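Local coordinates for 2-Keto-3-deoxy-(6-phospho-)gluconate aldolase (Thermoproteus tenax, PDB 2R91), which is an aldolase with a TIM-barrel fold, belongs to the dihydrodipicolinate synthetase family and assembles from four copies of the chain, at residues 180-188 with 205-213; 93-101 with 111-119. All blocks are in the same frame, centred on the assembly; numbering follows the deposited sequence.

Contact 1 (180-188 with 205-213)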
ATOM      1  N   SER A 180     -11.646 -13.152 -11.189  1.00 18.58           N
ATOM      2  CA  SER A 180     -12.141 -13.755  -9.937  1.00 19.38           C
ATOM      3  C   SER A 180     -13.547 -13.275  -9.586  1.00 18.95           C
ATOM      4  O   SER A 180     -14.167 -13.795  -8.637  1.00 20.55           O
ATOM      5  CB  SER A 180     -11.173 -13.406  -8.820  1.00 18.82           C
ATOM      6  OG  SER A 180     -11.358 -12.029  -8.521  1.00 22.65           O
ATOM      7  N   LEU A 181     -14.062 -12.285 -10.320  1.00 17.41           N
ATOM      8  CA  LEU A 181     -15.387 -11.692 -10.043  1.00 17.78           C
ATOM      9  C   LEU A 181     -16.448 -11.871 -11.150  1.00 18.16           C
ATOM     10  O   LEU A 181     -17.463 -11.161 -11.161  1.00 19.76           O
ATOM     11  CB  LEU A 181     -15.276 -10.200  -9.664  1.00 16.76           C
ATOM     12  CG  LEU A 181     -14.558  -9.864  -8.350  1.00 16.54           C
ATOM     13  CD1 LEU A 181     -14.320  -8.354  -8.185  1.00 17.37           C
ATOM     14  CD2 LEU A 181     -15.386 -10.452  -7.148  1.00 16.37           C
ATOM     15  N   VAL A 182     -16.235 -12.799 -12.077  1.00 17.92           N
ATOM     16  CA  VAL A 182     -17.223 -13.020 -13.152  1.00 18.46           C
ATOM     17  C   VAL A 182     -18.597 -13.440 -12.603  1.00 19.19           C
ATOM     18  O   VAL A 182     -19.632 -12.841 -12.892  1.00 17.18           O
ATOM     19  CB  VAL A 182     -16.711 -14.054 -14.166  1.00 19.35           C
ATOM     20  CG1 VAL A 182     -17.821 -14.456 -15.148  1.00 19.08           C
ATOM     21  CG2 VAL A 182     -15.475 -13.459 -14.959  1.00 19.02           C
ATOM     22  N   PHE A 183     -18.582 -14.505 -11.814  1.00 19.16           N
ATOM     23  CA  PHE A 183     -19.774 -14.950 -11.098  1.00 18.92           C
ATOM     24  C   PHE A 183     -20.425 -13.799 -10.330  1.00 18.23           C
ATOM     25  O   PHE A 183     -21.590 -13.465 -10.563  1.00 18.79           O
ATOM     26  CB  PHE A 183     -19.375 -16.147 -10.208  1.00 20.20           C
ATOM     27  CG  PHE A 183     -20.289 -16.407  -9.052  1.00 21.69           C
ATOM     28  CD1 PHE A 183     -21.669 -16.443  -9.221  1.00 21.36           C
ATOM     29  CD2 PHE A 183     -19.749 -16.697  -7.798  1.00 22.37           C
ATOM     30  CE1 PHE A 183     -22.525 -16.708  -8.120  1.00 22.37           C
ATOM     31  CE2 PHE A 183     -20.590 -16.974  -6.696  1.00 22.07           C
ATOM     32  CZ  PHE A 183     -21.947 -16.992  -6.855  1.00 21.77           C
ATOM     33  N   ALA A 184     -19.676 -13.165  -9.440  1.00 16.87           N
ATOM     34  CA  ALA A 184     -20.200 -12.085  -8.627  1.00 17.99           C
ATOM     35  C   ALA A 184     -20.781 -10.914  -9.440  1.00 18.53           C
ATOM     36  O   ALA A 184     -21.839 -10.368  -9.099  1.00 17.25           O
ATOM     37  CB  ALA A 184     -19.132 -11.584  -7.672  1.00 16.90           C
ATOM     38  N   SER A 185     -20.088 -10.525 -10.511  1.00 17.23           N
ATOM     39  CA  SER A 185     -20.610  -9.461 -11.408  1.00 17.52           C
ATOM     40  C   SER A 185     -21.989  -9.785 -11.995  1.00 17.00           C
ATOM     41  O   SER A 185     -22.862  -8.936 -12.039  1.00 19.70           O
ATOM     42  CB  SER A 185     -19.619  -9.234 -12.564  1.00 16.81           C
ATOM     43  OG  SER A 185     -18.375  -8.807 -12.058  1.00 17.86           O
ATOM     44  N   PHE A 186     -22.169 -10.987 -12.521  1.00 19.09           N
ATOM     45  CA  PHE A 186     -23.506 -11.374 -13.016  1.00 18.83           C
ATOM     46  C   PHE A 186     -24.548 -11.419 -11.887  1.00 20.39           C
ATOM     47  O   PHE A 186     -25.697 -10.954 -12.039  1.00 20.00           O
ATOM     48  CB  PHE A 186     -23.424 -12.695 -13.751  1.00 18.82           C
ATOM     49  CG  PHE A 186     -22.631 -12.623 -15.051  1.00 18.76           C
ATOM     50  CD1 PHE A 186     -22.849 -11.591 -15.970  1.00 19.70           C
ATOM     51  CD2 PHE A 186     -21.697 -13.601 -15.354  1.00 18.25           C
ATOM     52  CE1 PHE A 186     -22.104 -11.540 -17.186  1.00 17.82           C
ATOM     53  CE2 PHE A 186     -20.958 -13.562 -16.546  1.00 18.80           C
ATOM     54  CZ  PHE A 186     -21.178 -12.529 -17.458  1.00 18.89           C
ATOM     55  N   ALA A 187     -24.132 -11.963 -10.747  1.00 20.15           N
ATOM     56  CA  ALA A 187     -25.013 -12.042  -9.557  1.00 20.29           C
ATOM     57  C   ALA A 187     -25.534 -10.683  -9.093  1.00 21.35           C
ATOM     58  O   ALA A 187     -26.701 -10.541  -8.657  1.00 22.50           O
ATOM     59  CB  ALA A 187     -24.267 -12.734  -8.436  1.00 19.86           C
ATOM     60  N   VAL A 188     -24.694  -9.657  -9.174  1.00 20.25           N
ATOM     61  CA  VAL A 188     -25.139  -8.341  -8.736  1.00 20.05           C
ATOM     62  C   VAL A 188     -25.691  -7.526  -9.903  1.00 20.78           C
ATOM     63  O   VAL A 188     -26.065  -6.361  -9.729  1.00 22.89           O
ATOM     64  CB  VAL A 188     -24.055  -7.526  -7.954  1.00 19.62           C
ATOM     65  CG1 VAL A 188     -23.600  -8.266  -6.683  1.00 20.28           C
ATOM     66  CG2 VAL A 188     -22.845  -7.145  -8.870  1.00 20.07           C
ATOM     67  N   LEU A 205     -17.292 -18.797 -19.235  1.00 19.53           N
ATOM     68  CA  LEU A 205     -17.922 -17.559 -18.787  1.00 18.84           C
ATOM     69  C   LEU A 205     -19.406 -17.582 -19.135  1.00 19.77           C
ATOM     70  O   LEU A 205     -20.233 -17.113 -18.372  1.00 20.46           O
ATOM     71  CB  LEU A 205     -17.251 -16.318 -19.427  1.00 18.98           C
ATOM     72  CG  LEU A 205     -15.741 -16.128 -19.209  1.00 21.40           C
ATOM     73  CD1 LEU A 205     -15.365 -14.674 -19.596  1.00 20.96           C
ATOM     74  CD2 LEU A 205     -15.329 -16.421 -17.752  1.00 20.82           C
ATOM     75  N   ALA A 206     -19.726 -18.094 -20.322  1.00 21.12           N
ATOM     76  CA  ALA A 206     -21.129 -18.208 -20.761  1.00 21.01           C
ATOM     77  C   ALA A 206     -21.857 -19.196 -19.847  1.00 20.93           C
ATOM     78  O   ALA A 206     -22.998 -18.969 -19.488  1.00 22.26           O
ATOM     79  CB  ALA A 206     -21.200 -18.668 -22.237  1.00 20.59           C
ATOM     80  N   GLY A 207     -21.187 -20.280 -19.480  1.00 20.51           N
ATOM     81  CA  GLY A 207     -21.752 -21.234 -18.503  1.00 20.83           C
ATOM     82  C   GLY A 207     -22.052 -20.568 -17.167  1.00 20.95           C
ATOM     83  O   GLY A 207     -23.120 -20.781 -16.582  1.00 19.76           O
ATOM     84  N   ILE A 208     -21.137 -19.727 -16.689  1.00 19.77           N
ATOM     85  CA  ILE A 208     -21.411 -18.981 -15.448  1.00 19.26           C
ATOM     86  C   ILE A 208     -22.614 -18.070 -15.599  1.00 20.55           C
ATOM     87  O   ILE A 208     -23.490 -18.029 -14.731  1.00 20.07           O
ATOM     88  CB  ILE A 208     -20.181 -18.157 -14.997  1.00 18.91           C
ATOM     89  CG1 ILE A 208     -19.023 -19.103 -14.654  1.00 18.58           C
ATOM     90  CG2 ILE A 208     -20.559 -17.230 -13.815  1.00 19.68           C
ATOM     91  CD1 ILE A 208     -17.724 -18.376 -14.213  1.00 19.89           C
ATOM     92  N   ARG A 209     -22.653 -17.298 -16.688  1.00 20.23           N
ATOM     93  CA  ARG A 209     -23.772 -16.376 -16.924  1.00 20.26           C
ATOM     94  C   ARG A 209     -25.124 -17.127 -16.987  1.00 21.75           C
ATOM     95  O   ARG A 209     -26.126 -16.684 -16.402  1.00 21.80           O
ATOM     96  CB  ARG A 209     -23.563 -15.610 -18.259  1.00 19.99           C
ATOM     97  CG  ARG A 209     -24.580 -14.485 -18.451  1.00 21.29           C
ATOM     98  CD  ARG A 209     -24.321 -13.657 -19.744  1.00 22.34           C
ATOM     99  NE  ARG A 209     -24.349 -14.527 -20.922  1.00 23.51           N
ATOM    100  CZ  ARG A 209     -23.977 -14.156 -22.148  1.00 23.99           C
ATOM    101  NH1 ARG A 209     -23.520 -12.924 -22.359  1.00 22.32           N
ATOM    102  NH2 ARG A 209     -24.009 -15.043 -23.136  1.00 23.23           N
ATOM    103  N   ASP A 210     -25.142 -18.230 -17.737  1.00 22.36           N
ATOM    104  CA  ASP A 210     -26.329 -19.103 -17.846  1.00 25.46           C
ATOM    105  C   ASP A 210     -26.780 -19.605 -16.479  1.00 24.64           C
ATOM    106  O   ASP A 210     -27.972 -19.607 -16.146  1.00 24.82           O
ATOM    107  CB  ASP A 210     -25.991 -20.323 -18.703  1.00 25.17           C
ATOM    108  CG  ASP A 210     -25.942 -20.003 -20.196  1.00 27.34           C
ATOM    109  OD1 ASP A 210     -26.346 -18.885 -20.583  1.00 26.93           O
ATOM    110  OD2 ASP A 210     -25.481 -20.869 -20.972  1.00 27.47           O
ATOM    111  N   ALA A 211     -25.809 -20.027 -15.684  1.00 24.18           N
ATOM    112  CA  ALA A 211     -26.106 -20.593 -14.388  1.00 24.93           C
ATOM    113  C   ALA A 211     -26.697 -19.536 -13.485  1.00 25.10           C
ATOM    114  O   ALA A 211     -27.692 -19.777 -12.822  1.00 24.29           O
ATOM    115  CB  ALA A 211     -24.852 -21.237 -13.760  1.00 24.30           C
ATOM    116  N   VAL A 212     -26.087 -18.364 -13.433  1.00 24.29           N
ATOM    117  CA  VAL A 212     -26.631 -17.292 -12.617  1.00 25.59           C
ATOM    118  C   VAL A 212     -28.066 -16.935 -13.054  1.00 28.05           C
ATOM    119  O   VAL A 212     -28.947 -16.750 -12.214  1.00 29.15           O
ATOM    120  CB  VAL A 212     -25.708 -16.025 -12.605  1.00 24.90           C
ATOM    121  CG1 VAL A 212     -26.408 -14.867 -11.924  1.00 26.08           C
ATOM    122  CG2 VAL A 212     -24.369 -16.322 -11.913  1.00 23.78           C
ATOM    123  N   ALA A 213     -28.302 -16.839 -14.358  1.00 29.59           N
ATOM    124  CA  ALA A 213     -29.643 -16.497 -14.877  1.00 32.06           C
ATOM    125  C   ALA A 213     -30.711 -17.561 -14.561  1.00 33.20           C
ATOM    126  O   ALA A 213     -31.874 -17.224 -14.374  1.00 33.97           O
ATOM    127  CB  ALA A 213     -29.597 -16.257 -16.376  1.00 31.06           C
TER
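Phe186 lays one ring face on the aliphatic chain of Arg209. Arg209 CG stands 4.0 Å from the centroid of the Phe186 ring, only 7° off the ring normal, which makes a CH-pi contact. Arg209 CB comes in over the same ring, 3.7 Å from Phe186 CE2. The Arg209 chain runs extended as far as CD and then bends at chi3 (58°), about the CG-CD bond. Its guanidinium group is thereby carried away from helix 182-187. There NH1 binds Met1 O and forms a salt bridge with Asp34, so the charge is met outside the hydrophobic layer.

The two helices belong to the outer ring of the barrel. Helix 182-187 follows strand 173-176, and helix 202-213 follows strand 192-193. Their segments run in roughly the same direction, and their axes come within 9.4 Å of each other.

Between them, Ile208 uses both its branches. Its CG2 presses on the backbone at 3.6 Å from Phe183 CA and also meets the near-plane edge of the Phe186 ring. Its CD1 lies 4.0 Å from Val182 CG1. Val212 is likewise shared. Its CG1, anti to the backbone N (chi1 171°), touches the main chain at Phe186 C and Ala187 N. Its CG2 points to the edge of the Phe183 ring, 3.8 Å from CD1. Nearer the N-terminal ends of the two segments, Leu205 CD2 touches both methyls of Val182, at 4.1 Å from CG1 and 4.1 Å from CG2. Ile3 of strand 2-6 touches Phe186, Leu205 and Arg209, and Leu223 of helix 217-237 packs on Ile208.

Contact 2 (93-101 with 111-119); sequences AVASLPPYY and AKYFRDLCS
Tyr113 reaches across to Ser96 through a short polar chain. Tyr113 OH donates to Ser96 OG at 2.7 Å, with the serine oxygen in the plane of the tyrosine ring. Ser96 OG in turn donates to Leu97 O at 2.6 Å. The serine hydroxyl thus accepts one bond and donates another, which should restrict its rotation. Tyr113 CG is anti to the backbone N (chi1 179°), which sends the ring from the helix toward the strand end.

The CH-pi contact involves the same ring. Pro99 CG lies over its face, 4.2 Å from the Tyr113 centroid.

The remaining contacts are van der Waals packing. Phe114 turns its in-plane edge to the backbone, with CE1 3.5 Å from Ser96 O. Its CZ is 3.6 Å from Pro98 CA. Leu117 CD2 packs tightly on Ser96 CB at 3.5 Å.

Strand 93-96 is a stave of the parallel barrel, and helix 107-120 is the crossover of the beta-alpha-beta unit that leads to strand 125-129. Ala79 of helix 76-88 touches Tyr113 and Leu117 on one flank, while Leu127 of strand 125-129 packs on Phe114.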
ATOM      1  N   ALA A  93     -17.723   2.153 -29.243  1.00 20.10           N
ATOM      2  CA  ALA A  93     -17.289   3.048 -28.176  1.00 19.87           C
ATOM      3  C   ALA A  93     -15.763   3.099 -28.175  1.00 17.83           C
ATOM      4  O   ALA A  93     -15.121   2.241 -28.766  1.00 17.39           O
ATOM      5  CB  ALA A  93     -17.808   2.552 -26.788  1.00 20.56           C
ATOM      6  N   VAL A  94     -15.187   4.096 -27.520  1.00 17.62           N
ATOM      7  CA  VAL A  94     -13.746   4.031 -27.210  1.00 19.06           C
ATOM      8  C   VAL A  94     -13.586   4.043 -25.695  1.00 19.80           C
ATOM      9  O   VAL A  94     -14.472   4.519 -24.995  1.00 20.62           O
ATOM     10  CB  VAL A  94     -12.959   5.221 -27.796  1.00 19.86           C
ATOM     11  CG1 VAL A  94     -12.935   5.124 -29.359  1.00 20.40           C
ATOM     12  CG2 VAL A  94     -13.563   6.543 -27.339  1.00 20.30           C
ATOM     13  N   ALA A  95     -12.459   3.528 -25.195  1.00 19.09           N
ATOM     14  CA  ALA A  95     -12.185   3.543 -23.761  1.00 18.26           C
ATOM     15  C   ALA A  95     -10.799   4.105 -23.557  1.00 17.65           C
ATOM     16  O   ALA A  95      -9.972   4.045 -24.465  1.00 18.09           O
ATOM     17  CB  ALA A  95     -12.270   2.128 -23.180  1.00 17.67           C
ATOM     18  N   SER A  96     -10.524   4.628 -22.371  1.00 17.11           N
ATOM     19  CA  SER A  96      -9.145   4.991 -22.028  1.00 16.27           C
ATOM     20  C   SER A  96      -8.814   4.724 -20.567  1.00 17.07           C
ATOM     21  O   SER A  96      -9.610   5.027 -19.669  1.00 16.69           O
ATOM     22  CB  SER A  96      -8.828   6.484 -22.348  1.00 16.92           C
ATOM     23  OG  SER A  96      -7.432   6.714 -22.185  1.00 16.97           O
ATOM     24  N   LEU A  97      -7.635   4.156 -20.344  1.00 15.60           N
ATOM     25  CA  LEU A  97      -6.977   4.252 -19.058  1.00 16.36           C
ATOM     26  C   LEU A  97      -6.859   5.730 -18.733  1.00 16.72           C
ATOM     27  O   LEU A  97      -6.748   6.562 -19.647  1.00 16.95           O
ATOM     28  CB  LEU A  97      -5.565   3.663 -19.159  1.00 16.37           C
ATOM     29  CG  LEU A  97      -5.449   2.156 -19.447  1.00 17.51           C
ATOM     30  CD1 LEU A  97      -4.041   1.763 -19.905  1.00 17.69           C
ATOM     31  CD2 LEU A  97      -5.817   1.332 -18.182  1.00 17.12           C
ATOM     32  N   PRO A  98      -6.824   6.068 -17.421  1.00 16.94           N
ATOM     33  CA  PRO A  98      -6.353   7.391 -17.042  1.00 17.01           C
ATOM     34  C   PRO A  98      -4.858   7.493 -17.389  1.00 16.99           C
ATOM     35  O   PRO A  98      -4.178   6.485 -17.494  1.00 15.87           O
ATOM     36  CB  PRO A  98      -6.473   7.390 -15.504  1.00 17.77           C
ATOM     37  CG  PRO A  98      -7.427   6.215 -15.152  1.00 17.80           C
ATOM     38  CD  PRO A  98      -7.158   5.212 -16.259  1.00 16.88           C
ATOM     39  N   PRO A  99      -4.342   8.713 -17.524  1.00 17.72           N
ATOM     40  CA  PRO A  99      -2.879   8.837 -17.676  1.00 18.73           C
ATOM     41  C   PRO A  99      -2.162   7.973 -16.621  1.00 19.39           C
ATOM     42  O   PRO A  99      -2.490   8.058 -15.434  1.00 20.33           O
ATOM     43  CB  PRO A  99      -2.639  10.339 -17.402  1.00 18.28           C
ATOM     44  CG  PRO A  99      -3.942  11.002 -18.044  1.00 18.13           C
ATOM     45  CD  PRO A  99      -5.044  10.014 -17.567  1.00 18.35           C
ATOM     46  N   TYR A 100      -1.233   7.133 -17.061  1.00 18.43           N
ATOM     47  CA  TYR A 100      -0.528   6.191 -16.195  1.00 18.44           C
ATOM     48  C   TYR A 100       0.976   6.516 -16.119  1.00 17.46           C
ATOM     49  O   TYR A 100       1.435   7.555 -16.625  1.00 17.02           O
ATOM     50  CB  TYR A 100      -0.759   4.748 -16.698  1.00 19.19           C
ATOM     51  CG  TYR A 100      -0.522   4.570 -18.210  1.00 19.87           C
ATOM     52  CD1 TYR A 100       0.731   4.200 -18.693  1.00 19.56           C
ATOM     53  CD2 TYR A 100      -1.558   4.739 -19.132  1.00 20.30           C
ATOM     54  CE1 TYR A 100       0.966   4.035 -20.079  1.00 20.50           C
ATOM     55  CE2 TYR A 100      -1.339   4.575 -20.502  1.00 20.34           C
ATOM     56  CZ  TYR A 100      -0.070   4.227 -20.962  1.00 20.39           C
ATOM     57  OH  TYR A 100       0.150   4.049 -22.305  1.00 21.55           O
ATOM     58  N   TYR A 101       1.717   5.649 -15.442  1.00 16.84           N
ATOM     59  CA  TYR A 101       3.135   5.829 -15.140  1.00 17.54           C
ATOM     60  C   TYR A 101       3.478   7.009 -14.176  1.00 18.23           C
ATOM     61  O   TYR A 101       3.974   6.798 -13.076  1.00 17.23           O
ATOM     62  CB  TYR A 101       4.024   5.900 -16.433  1.00 16.65           C
ATOM     63  CG  TYR A 101       5.441   5.996 -15.979  1.00 16.56           C
ATOM     64  CD1 TYR A 101       6.088   4.864 -15.489  1.00 16.64           C
ATOM     65  CD2 TYR A 101       6.103   7.231 -15.912  1.00 17.38           C
ATOM     66  CE1 TYR A 101       7.394   4.932 -14.983  1.00 17.19           C
ATOM     67  CE2 TYR A 101       7.396   7.327 -15.361  1.00 16.63           C
ATOM     68  CZ  TYR A 101       8.033   6.162 -14.929  1.00 17.34           C
ATOM     69  OH  TYR A 101       9.280   6.195 -14.369  1.00 17.27           O
ATOM     70  N   ALA A 111      -8.522  15.398 -15.671  1.00 21.60           N
ATOM     71  CA  ALA A 111      -9.837  15.822 -16.176  1.00 22.34           C
ATOM     72  C   ALA A 111      -9.752  16.339 -17.592  1.00 21.91           C
ATOM     73  O   ALA A 111     -10.606  16.032 -18.398  1.00 22.59           O
ATOM     74  CB  ALA A 111     -10.450  16.914 -15.266  1.00 22.20           C
ATOM     75  N   LYS A 112      -8.742  17.160 -17.878  1.00 22.22           N
ATOM     76  CA  LYS A 112      -8.550  17.704 -19.222  1.00 22.25           C
ATOM     77  C   LYS A 112      -8.366  16.577 -20.221  1.00 20.84           C
ATOM     78  O   LYS A 112      -8.970  16.601 -21.294  1.00 21.03           O
ATOM     79  CB  LYS A 112      -7.327  18.656 -19.284  1.00 23.72           C
ATOM     80  CG  LYS A 112      -7.094  19.238 -20.691  1.00 24.60           C
ATOM     81  CD  LYS A 112      -6.085  20.382 -20.682  1.00 26.24           C
ATOM     82  CE  LYS A 112      -5.771  20.898 -22.106  1.00 26.86           C
ATOM     83  NZ  LYS A 112      -6.997  21.267 -22.868  1.00 30.63           N
ATOM     84  N   TYR A 113      -7.530  15.598 -19.872  1.00 19.80           N
ATOM     85  CA  TYR A 113      -7.341  14.407 -20.710  1.00 19.71           C
ATOM     86  C   TYR A 113      -8.658  13.758 -21.140  1.00 19.98           C
ATOM     87  O   TYR A 113      -8.914  13.556 -22.335  1.00 19.27           O
ATOM     88  CB  TYR A 113      -6.485  13.352 -19.985  1.00 19.10           C
ATOM     89  CG  TYR A 113      -6.305  12.089 -20.823  1.00 19.21           C
ATOM     90  CD1 TYR A 113      -5.432  12.084 -21.933  1.00 18.58           C
ATOM     91  CD2 TYR A 113      -7.027  10.912 -20.531  1.00 17.73           C
ATOM     92  CE1 TYR A 113      -5.260  10.945 -22.724  1.00 18.63           C
ATOM     93  CE2 TYR A 113      -6.864   9.784 -21.285  1.00 17.94           C
ATOM     94  CZ  TYR A 113      -5.981   9.793 -22.392  1.00 20.57           C
ATOM     95  OH  TYR A 113      -5.815   8.657 -23.153  1.00 19.66           O
ATOM     96  N   PHE A 114      -9.483  13.391 -20.160  1.00 19.51           N
ATOM     97  CA  PHE A 114     -10.771  12.756 -20.476  1.00 19.68           C
ATOM     98  C   PHE A 114     -11.724  13.696 -21.181  1.00 20.25           C
ATOM     99  O   PHE A 114     -12.374  13.294 -22.111  1.00 21.32           O
ATOM    100  CB  PHE A 114     -11.433  12.123 -19.219  1.00 19.11           C
ATOM    101  CG  PHE A 114     -10.789  10.809 -18.808  1.00 17.96           C
ATOM    102  CD1 PHE A 114     -11.079   9.644 -19.489  1.00 19.03           C
ATOM    103  CD2 PHE A 114      -9.912  10.754 -17.738  1.00 18.51           C
ATOM    104  CE1 PHE A 114     -10.491   8.422 -19.145  1.00 18.47           C
ATOM    105  CE2 PHE A 114      -9.310   9.549 -17.383  1.00 18.67           C
ATOM    106  CZ  PHE A 114      -9.613   8.368 -18.094  1.00 17.52           C
ATOM    107  N   ARG A 115     -11.778  14.956 -20.782  1.00 21.71           N
ATOM    108  CA  ARG A 115     -12.709  15.871 -21.468  1.00 24.88           C
ATOM    109  C   ARG A 115     -12.324  16.109 -22.935  1.00 24.63           C
ATOM    110  O   ARG A 115     -13.179  16.139 -23.818  1.00 24.43           O
ATOM    111  CB  ARG A 115     -12.835  17.172 -20.690  1.00 25.50           C
ATOM    112  CG  ARG A 115     -13.648  16.941 -19.421  1.00 28.25           C
ATOM    113  CD  ARG A 115     -13.511  18.068 -18.456  1.00 30.61           C
ATOM    114  NE  ARG A 115     -14.322  17.861 -17.257  1.00 32.60           N
ATOM    115  CZ  ARG A 115     -14.187  18.566 -16.137  1.00 34.41           C
ATOM    116  NH1 ARG A 115     -13.247  19.511 -16.060  1.00 34.78           N
ATOM    117  NH2 ARG A 115     -14.982  18.335 -15.091  1.00 33.85           N
ATOM    118  N   ASP A 116     -11.030  16.218 -23.203  1.00 24.48           N
ATOM    119  CA  ASP A 116     -10.567  16.298 -24.579  1.00 25.30           C
ATOM    120  C   ASP A 116     -10.944  15.074 -25.411  1.00 24.92           C
ATOM    121  O   ASP A 116     -11.285  15.171 -26.594  1.00 23.92           O
ATOM    122  CB  ASP A 116      -9.061  16.482 -24.607  1.00 26.67           C
ATOM    123  CG  ASP A 116      -8.653  17.901 -24.313  1.00 29.31           C
ATOM    124  OD1 ASP A 116      -9.548  18.744 -24.064  1.00 30.50           O
ATOM    125  OD2 ASP A 116      -7.440  18.165 -24.311  1.00 29.88           O
ATOM    126  N   LEU A 117     -10.861  13.895 -24.806  1.00 24.28           N
ATOM    127  CA  LEU A 117     -11.279  12.689 -25.500  1.00 24.66           C
ATOM    128  C   LEU A 117     -12.769  12.718 -25.835  1.00 24.32           C
ATOM    129  O   LEU A 117     -13.185  12.396 -26.967  1.00 25.54           O
ATOM    130  CB  LEU A 117     -10.990  11.488 -24.603  1.00 25.58           C
ATOM    131  CG  LEU A 117     -10.308  10.269 -25.176  1.00 28.12           C
ATOM    132  CD1 LEU A 117      -9.214  10.653 -26.200  1.00 27.07           C
ATOM    133  CD2 LEU A 117      -9.725   9.447 -23.991  1.00 25.57           C
ATOM    134  N   CYS A 118     -13.585  13.077 -24.851  1.00 24.68           N
ATOM    135  CA  CYS A 118     -15.034  13.178 -25.082  1.00 27.92           C
ATOM    136  C   CYS A 118     -15.388  14.180 -26.195  1.00 28.64           C
ATOM    137  O   CYS A 118     -16.331  13.958 -26.959  1.00 29.90           O
ATOM    138  CB  CYS A 118     -15.772  13.557 -23.791  1.00 29.67           C
ATOM    139  SG  CYS A 118     -15.762  12.248 -22.481  1.00 32.06           S
ATOM    140  N   SER A 119     -14.634  15.273 -26.289  1.00 29.35           N
ATOM    141  CA  SER A 119     -14.893  16.305 -27.307  1.00 30.76           C
ATOM    142  C   SER A 119     -14.532  15.839 -28.695  1.00 30.39           C
ATOM    143  O   SER A 119     -15.044  16.378 -29.680  1.00 31.38           O
ATOM    144  CB  SER A 119     -14.075  17.558 -27.028  1.00 30.87           C
ATOM    145  OG  SER A 119     -14.499  18.166 -25.836  1.00 34.68           O
TER

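Overall arrangement
Both contacts are buried, contact 2 wholly so, while Arg209 and Val212 of contact 1 are partly exposed. They share no element. Their centres lie 29 Å apart, and their nearest atoms are about 16 Å from each other. Contact 1 lies within the outer helical layer. It is almost wholly apolar, with a single arginine whose charged end leads away from helix 182-187 to partners outside the contact. Contact 2 joins a barrel strand and the loop after it to the helix that follows in the chain, and a hydroxyl pair is added to its proline and aromatic packing. Each lies near a different neighbouring subunit: residues of contact 1 pack on the second subunit, those of contact 2 on the third.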